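Local atomic coordinates of ganglioside-induced differentiation-associated protein 2 (Homo sapiens, PDB entry 4UML), a protein that is of uncertain molecular function but carries a macro domain, a fold that in relatives binds ADP-ribose and related nucleotides, ahead of a CRAL-TRIO (SEC14-like) domain. Residues Val58-Asp63 and Val205-Asp210; Leu67-Ile72 and Met162-Phe167. All blocks are in the same frame, centred on the assembly; numbering follows the deposited sequence.

Contact 1: Val58-Asp63 and Val205-Asp210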
loop_
_atom_site.group_PDB
_atom_site.type_symbol
_atom_site.label_atom_id
_atom_site.label_comp_id
_atom_site.label_asym_id
_atom_site.label_seq_id
_atom_site.Cartn_x
_atom_site.Cartn_y
_atom_site.Cartn_z
ATOM N N VAL A 58 -2.900 8.752 5.819
ATOM C CA VAL A 58 -3.954 8.219 6.628
ATOM C C VAL A 58 -3.578 6.811 7.130
ATOM O O VAL A 58 -3.179 5.934 6.347
ATOM C CB VAL A 58 -5.264 8.115 5.810
ATOM C CG1 VAL A 58 -6.372 7.542 6.655
ATOM C CG2 VAL A 58 -5.649 9.453 5.180
ATOM N N LEU A 59 -3.716 6.587 8.437
ATOM C CA LEU A 59 -3.628 5.249 8.997
ATOM C C LEU A 59 -5.020 4.744 9.343
ATOM O O LEU A 59 -5.748 5.387 10.097
ATOM C CB LEU A 59 -2.770 5.247 10.253
ATOM C CG LEU A 59 -2.631 3.901 10.981
ATOM C CD1 LEU A 59 -1.938 2.871 10.126
ATOM C CD2 LEU A 59 -1.844 4.061 12.277
ATOM N N TRP A 60 -5.391 3.583 8.814
ATOM C CA TRP A 60 -6.748 3.104 8.973
ATOM C C TRP A 60 -6.729 1.643 9.240
ATOM O O TRP A 60 -6.197 0.868 8.425
ATOM C CB TRP A 60 -7.549 3.355 7.705
ATOM C CG TRP A 60 -8.911 2.811 7.739
ATOM C CD1 TRP A 60 -9.937 3.225 8.571
ATOM C CD2 TRP A 60 -9.456 1.784 6.906
ATOM N NE1 TRP A 60 -11.073 2.494 8.304
ATOM C CE2 TRP A 60 -10.810 1.622 7.274
ATOM C CE3 TRP A 60 -8.936 0.987 5.875
ATOM C CZ2 TRP A 60 -11.638 0.680 6.668
ATOM C CZ3 TRP A 60 -9.750 0.072 5.261
ATOM C CH2 TRP A 60 -11.099 -0.072 5.646
ATOM N N LYS A 61 -7.308 1.236 10.368
ATOM C CA LYS A 61 -7.451 -0.185 10.630
ATOM C C LYS A 61 -8.692 -0.719 9.936
ATOM O O LYS A 61 -9.804 -0.391 10.319
ATOM C CB LYS A 61 -7.510 -0.487 12.138
ATOM C CG LYS A 61 -7.596 -1.988 12.410
ATOM C CD LYS A 61 -7.055 -2.344 13.783
ATOM C CE LYS A 61 -8.003 -1.904 14.889
ATOM N NZ LYS A 61 -9.283 -2.661 14.798
ATOM N N GLY A 62 -8.512 -1.523 8.894
ATOM C CA GLY A 62 -9.650 -2.053 8.131
ATOM C C GLY A 62 -9.199 -2.813 6.907
ATOM O O GLY A 62 -7.996 -2.889 6.630
ATOM N N ASP A 63 -10.164 -3.357 6.175
ATOM C CA ASP A 63 -9.912 -4.185 4.997
ATOM C C ASP A 63 -9.723 -3.265 3.787
ATOM O O ASP A 63 -10.641 -2.561 3.406
ATOM C CB ASP A 63 -11.106 -5.113 4.777
ATOM C CG ASP A 63 -10.877 -6.157 3.698
ATOM O OD1 ASP A 63 -9.993 -5.992 2.807
ATOM O OD2 ASP A 63 -11.608 -7.187 3.744
ATOM N N VAL A 205 -3.393 5.889 1.980
ATOM C CA VAL A 205 -3.958 5.210 3.109
ATOM C C VAL A 205 -3.179 3.949 3.350
ATOM O O VAL A 205 -3.064 3.096 2.462
ATOM C CB VAL A 205 -5.439 4.837 2.911
ATOM C CG1 VAL A 205 -5.977 4.111 4.137
ATOM C CG2 VAL A 205 -6.265 6.054 2.616
ATOM N N PHE A 206 -2.655 3.839 4.565
ATOM C CA PHE A 206 -2.086 2.595 5.052
ATOM C C PHE A 206 -3.176 1.829 5.787
ATOM O O PHE A 206 -3.496 2.174 6.925
ATOM C CB PHE A 206 -0.912 2.884 5.970
ATOM C CG PHE A 206 0.245 3.590 5.302
ATOM C CD1 PHE A 206 1.125 2.895 4.481
ATOM C CD2 PHE A 206 0.505 4.924 5.560
ATOM C CE1 PHE A 206 2.202 3.526 3.882
ATOM C CE2 PHE A 206 1.599 5.570 4.971
ATOM C CZ PHE A 206 2.448 4.877 4.122
ATOM N N ALA A 207 -3.776 0.856 5.098
ATOM C CA ALA A 207 -4.746 -0.069 5.665
ATOM C C ALA A 207 -4.035 -1.165 6.441
ATOM O O ALA A 207 -3.204 -1.904 5.876
ATOM C CB ALA A 207 -5.581 -0.700 4.570
ATOM N N VAL A 208 -4.356 -1.281 7.725
ATOM C CA VAL A 208 -3.682 -2.235 8.610
ATOM C C VAL A 208 -4.681 -3.135 9.341
ATOM O O VAL A 208 -5.850 -2.827 9.416
ATOM C CB VAL A 208 -2.770 -1.533 9.623
ATOM C CG1 VAL A 208 -1.658 -0.787 8.895
ATOM C CG2 VAL A 208 -3.523 -0.603 10.567
ATOM N N SER A 209 -4.213 -4.271 9.841
ATOM C CA SER A 209 -5.012 -5.092 10.758
ATOM C C SER A 209 -4.436 -4.927 12.147
ATOM O O SER A 209 -3.486 -4.176 12.345
ATOM C CB SER A 209 -4.986 -6.564 10.354
ATOM O OG SER A 209 -3.690 -7.106 10.558
ATOM N N ASP A 210 -5.016 -5.622 13.123
ATOM C CA ASP A 210 -4.537 -5.525 14.511
ATOM C C ASP A 210 -3.096 -5.980 14.629
ATOM O O ASP A 210 -2.337 -5.460 15.442
ATOM C CB ASP A 210 -5.435 -6.334 15.459
ATOM C CG ASP A 210 -6.792 -5.678 15.669
ATOM O OD1 ASP A 210 -6.828 -4.527 16.165
ATOM O OD2 ASP A 210 -7.819 -6.302 15.328
#
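Strand 57-61, outermost within the chain, pairs in parallel with strand 203-208 of the mixed macro-domain sheet, the axes of 58-61 and 205-208 lying 4.7 Å apart and 21° off alignment, through four backbone hydrogen bonds: Phe206 N to Val58 O (2.8 Å), Trp60 N to Phe206 O, Val208 N to Trp60 O and Gly62 N to Val208 O. On one face Val58 CB rests against Val205 CG2, and the Trp60 indole, swung out by a CG anti to the backbone N (chi1 176°), meets Ala207 CB edge-on through CE3 at 4.0 Å. Gly62 CA lies 3.4 Å above the plane of one indole face, offset toward the rim; a CB there would run into CZ2. On the other face Leu59 CD1 touches Val208 CG2 at 3.8 Å, and Leu59 also packs on Tyr216 and Leu220 of helix 210-223. Lys61, bent at chi3 and chi4, lays CD and CE alongside Asp210 OD1 (CE at 3.1 Å), its NZ making a rather long salt bridge to that oxygen at 3.4 Å. Ser209, at the helix N-cap, has OG hydrogen-bonded to Glu212 OE1 and weakly to Leu211 N. The helix dipole probably also stabilises the Asp210 carboxylate, while farther in apolar side chains flank the backbone bonds on both faces.

Contact 2: Leu67-Ile72 and Met162-Phe167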
loop_
_atom_site.group_PDB
_atom_site.type_symbol
_atom_site.label_atom_id
_atom_site.label_comp_id
_atom_site.label_asym_id
_atom_site.label_seq_id
_atom_site.Cartn_x
_atom_site.Cartn_y
_atom_site.Cartn_z
ATOM N N LEU A 67 -11.986 0.199 0.380
ATOM C CA LEU A 67 -11.685 1.612 0.206
ATOM C C LEU A 67 -12.005 2.112 -1.193
ATOM O O LEU A 67 -11.735 1.436 -2.171
ATOM C CB LEU A 67 -10.212 1.876 0.538
ATOM C CG LEU A 67 -9.778 1.723 1.992
ATOM C CD1 LEU A 67 -8.255 1.761 2.060
ATOM C CD2 LEU A 67 -10.402 2.804 2.865
ATOM N N ASN A 68 -12.571 3.314 -1.294
ATOM C CA ASN A 68 -12.804 3.947 -2.593
ATOM C C ASN A 68 -11.626 4.824 -3.063
ATOM O O ASN A 68 -11.826 5.793 -3.761
ATOM C CB ASN A 68 -14.112 4.756 -2.569
ATOM C CG ASN A 68 -14.012 5.983 -1.690
ATOM O OD1 ASN A 68 -13.150 6.046 -0.806
ATOM N ND2 ASN A 68 -14.868 6.980 -1.937
ATOM N N CYS A 69 -10.399 4.469 -2.712
ATOM C CA CYS A 69 -9.232 5.091 -3.306
ATOM C C CYS A 69 -9.216 4.836 -4.812
ATOM O O CYS A 69 -9.841 3.871 -5.294
ATOM C CB CYS A 69 -7.964 4.530 -2.652
ATOM S SG CYS A 69 -7.817 4.904 -0.885
ATOM N N THR A 70 -8.462 5.645 -5.555
ATOM C CA THR A 70 -8.339 5.474 -7.005
ATOM C C THR A 70 -7.845 4.053 -7.306
ATOM O O THR A 70 -8.383 3.376 -8.209
ATOM C CB THR A 70 -7.388 6.513 -7.638
ATOM O OG1 THR A 70 -7.721 7.814 -7.117
ATOM C CG2 THR A 70 -7.505 6.499 -9.194
ATOM N N ALA A 71 -6.820 3.630 -6.560
ATOM C CA ALA A 71 -6.299 2.278 -6.588
ATOM C C ALA A 71 -6.103 1.727 -5.177
ATOM O O ALA A 71 -5.721 2.449 -4.239
ATOM C CB ALA A 71 -4.974 2.231 -7.334
ATOM N N ILE A 72 -6.387 0.449 -5.030
ATOM C CA ILE A 72 -5.966 -0.311 -3.871
ATOM C C ILE A 72 -4.912 -1.311 -4.325
ATOM O O ILE A 72 -4.816 -1.665 -5.517
ATOM C CB ILE A 72 -7.123 -0.979 -3.099
ATOM C CG1 ILE A 72 -7.860 -2.005 -3.973
ATOM C CG2 ILE A 72 -8.075 0.051 -2.542
ATOM C CD1 ILE A 72 -8.288 -3.177 -3.162
ATOM N N MET A 162 -3.403 9.371 -10.358
ATOM C CA MET A 162 -4.371 8.965 -9.333
ATOM C C MET A 162 -4.396 9.941 -8.179
ATOM O O MET A 162 -3.363 10.411 -7.754
ATOM C CB MET A 162 -4.045 7.585 -8.814
ATOM C CG MET A 162 -3.928 6.544 -9.906
ATOM S SD MET A 162 -3.789 4.927 -9.109
ATOM C CE MET A 162 -3.519 3.881 -10.503
ATOM N N SER A 163 -5.576 10.218 -7.641
ATOM C CA SER A 163 -5.681 11.092 -6.487
ATOM C C SER A 163 -5.481 10.387 -5.123
ATOM O O SER A 163 -5.111 11.040 -4.141
ATOM C CB SER A 163 -7.022 11.827 -6.529
ATOM O OG SER A 163 -8.090 10.929 -6.314
ATOM N N SER A 164 -5.695 9.069 -5.057
ATOM C CA SER A 164 -5.466 8.333 -3.812
ATOM C C SER A 164 -5.083 6.883 -4.059
ATOM O O SER A 164 -5.463 6.272 -5.083
ATOM C CB SER A 164 -6.655 8.398 -2.860
ATOM O OG SER A 164 -7.799 7.829 -3.429
ATOM N N VAL A 165 -4.282 6.368 -3.131
ATOM C CA VAL A 165 -3.809 4.979 -3.139
ATOM C C VAL A 165 -4.031 4.374 -1.740
ATOM O O VAL A 165 -3.668 4.973 -0.724
ATOM C CB VAL A 165 -2.341 4.840 -3.577
ATOM C CG1 VAL A 165 -1.888 3.373 -3.606
ATOM C CG2 VAL A 165 -2.132 5.442 -4.965
ATOM N N GLY A 166 -4.731 3.249 -1.711
ATOM C CA GLY A 166 -4.881 2.431 -0.524
ATOM C C GLY A 166 -3.867 1.312 -0.489
ATOM O O GLY A 166 -3.980 0.350 -1.218
ATOM N N PHE A 167 -2.855 1.452 0.342
ATOM C CA PHE A 167 -1.896 0.382 0.556
ATOM C C PHE A 167 -2.402 -0.662 1.527
ATOM O O PHE A 167 -2.929 -0.332 2.572
ATOM C CB PHE A 167 -0.570 0.899 1.119
ATOM C CG PHE A 167 0.321 1.527 0.101
ATOM C CD1 PHE A 167 1.174 0.746 -0.677
ATOM C CD2 PHE A 167 0.327 2.897 -0.060
ATOM C CE1 PHE A 167 2.001 1.326 -1.613
ATOM C CE2 PHE A 167 1.156 3.473 -0.986
ATOM C CZ PHE A 167 1.974 2.696 -1.773
#
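Thr70 and Ser164 head a buried parallel strand pairing in the middle of the sheet, where the loop leading into strand 71-75 meets the start of strand 164-167. Two side-chain hydroxyls stand in for backbone groups here, each taking the amide hydrogen of the other residue: Thr70 N bonds to Ser164 OG at 3.1 Å, and Ser164 N to Thr70 OG1 at 3.2 Å, both with N-H...O angles of 149°. With chi1 of -47°, Thr70 sets OG1 opposite its carbonyl carbon and reaches the turn at Ser163, whose amide adds a weak bond to the same oxygen. The other branch, CG2, lies against Met162 CB and CG, both at 3.6 Å. Replacing Thr70 with a valine would probably leave the Ser164 amide without its acceptor and remove the weak bond from Ser163 N. In the macro-domain fold, a central mixed sheet flanked by helices, this pairing is continued by bridges of Ala71 with Val165 and Ile72 with Gly166. Gly166 N gives a nearly straight bond to Ala71 O (2.8 Å, 170°), whereas Ala71 N to Ser164 O is weak. The extended Met162 chain brings SD to 3.4 Å from Ala71 CB, on the face where Phe125 and Ile127 of the next strand and Ala157 of helix 139-159 also pack. Across the sheet, Cys69 SG sits 3.6 Å from Gly166 N; a CB on Gly166 would crowd this sulfur, Leu67 CD1 and Ile72 CG2.

In the fold
Contacts 1 and 2 belong to one sheet: strands 203-208 and 164-167 are neighbours in it, and Val205 joins them through probable backbone hydrogen bonds to Val165 and Phe167. Their centres lie about 13 Å apart. Contact 1 pairs an outermost strand of the chain's sheet, 57-61, with the strand beside it, and runs from buried valines to an exposed ion pair. Contact 2 is interior, with none of its touching residues exposed; its polar groups are hydroxyls bonded to amides instead of charges. Strand 57-61 precedes 71-75 in the chain, and the indole of Trp60 packs on Leu67, in the loop leading to 71-75, linking the contacts across one face of the sheet.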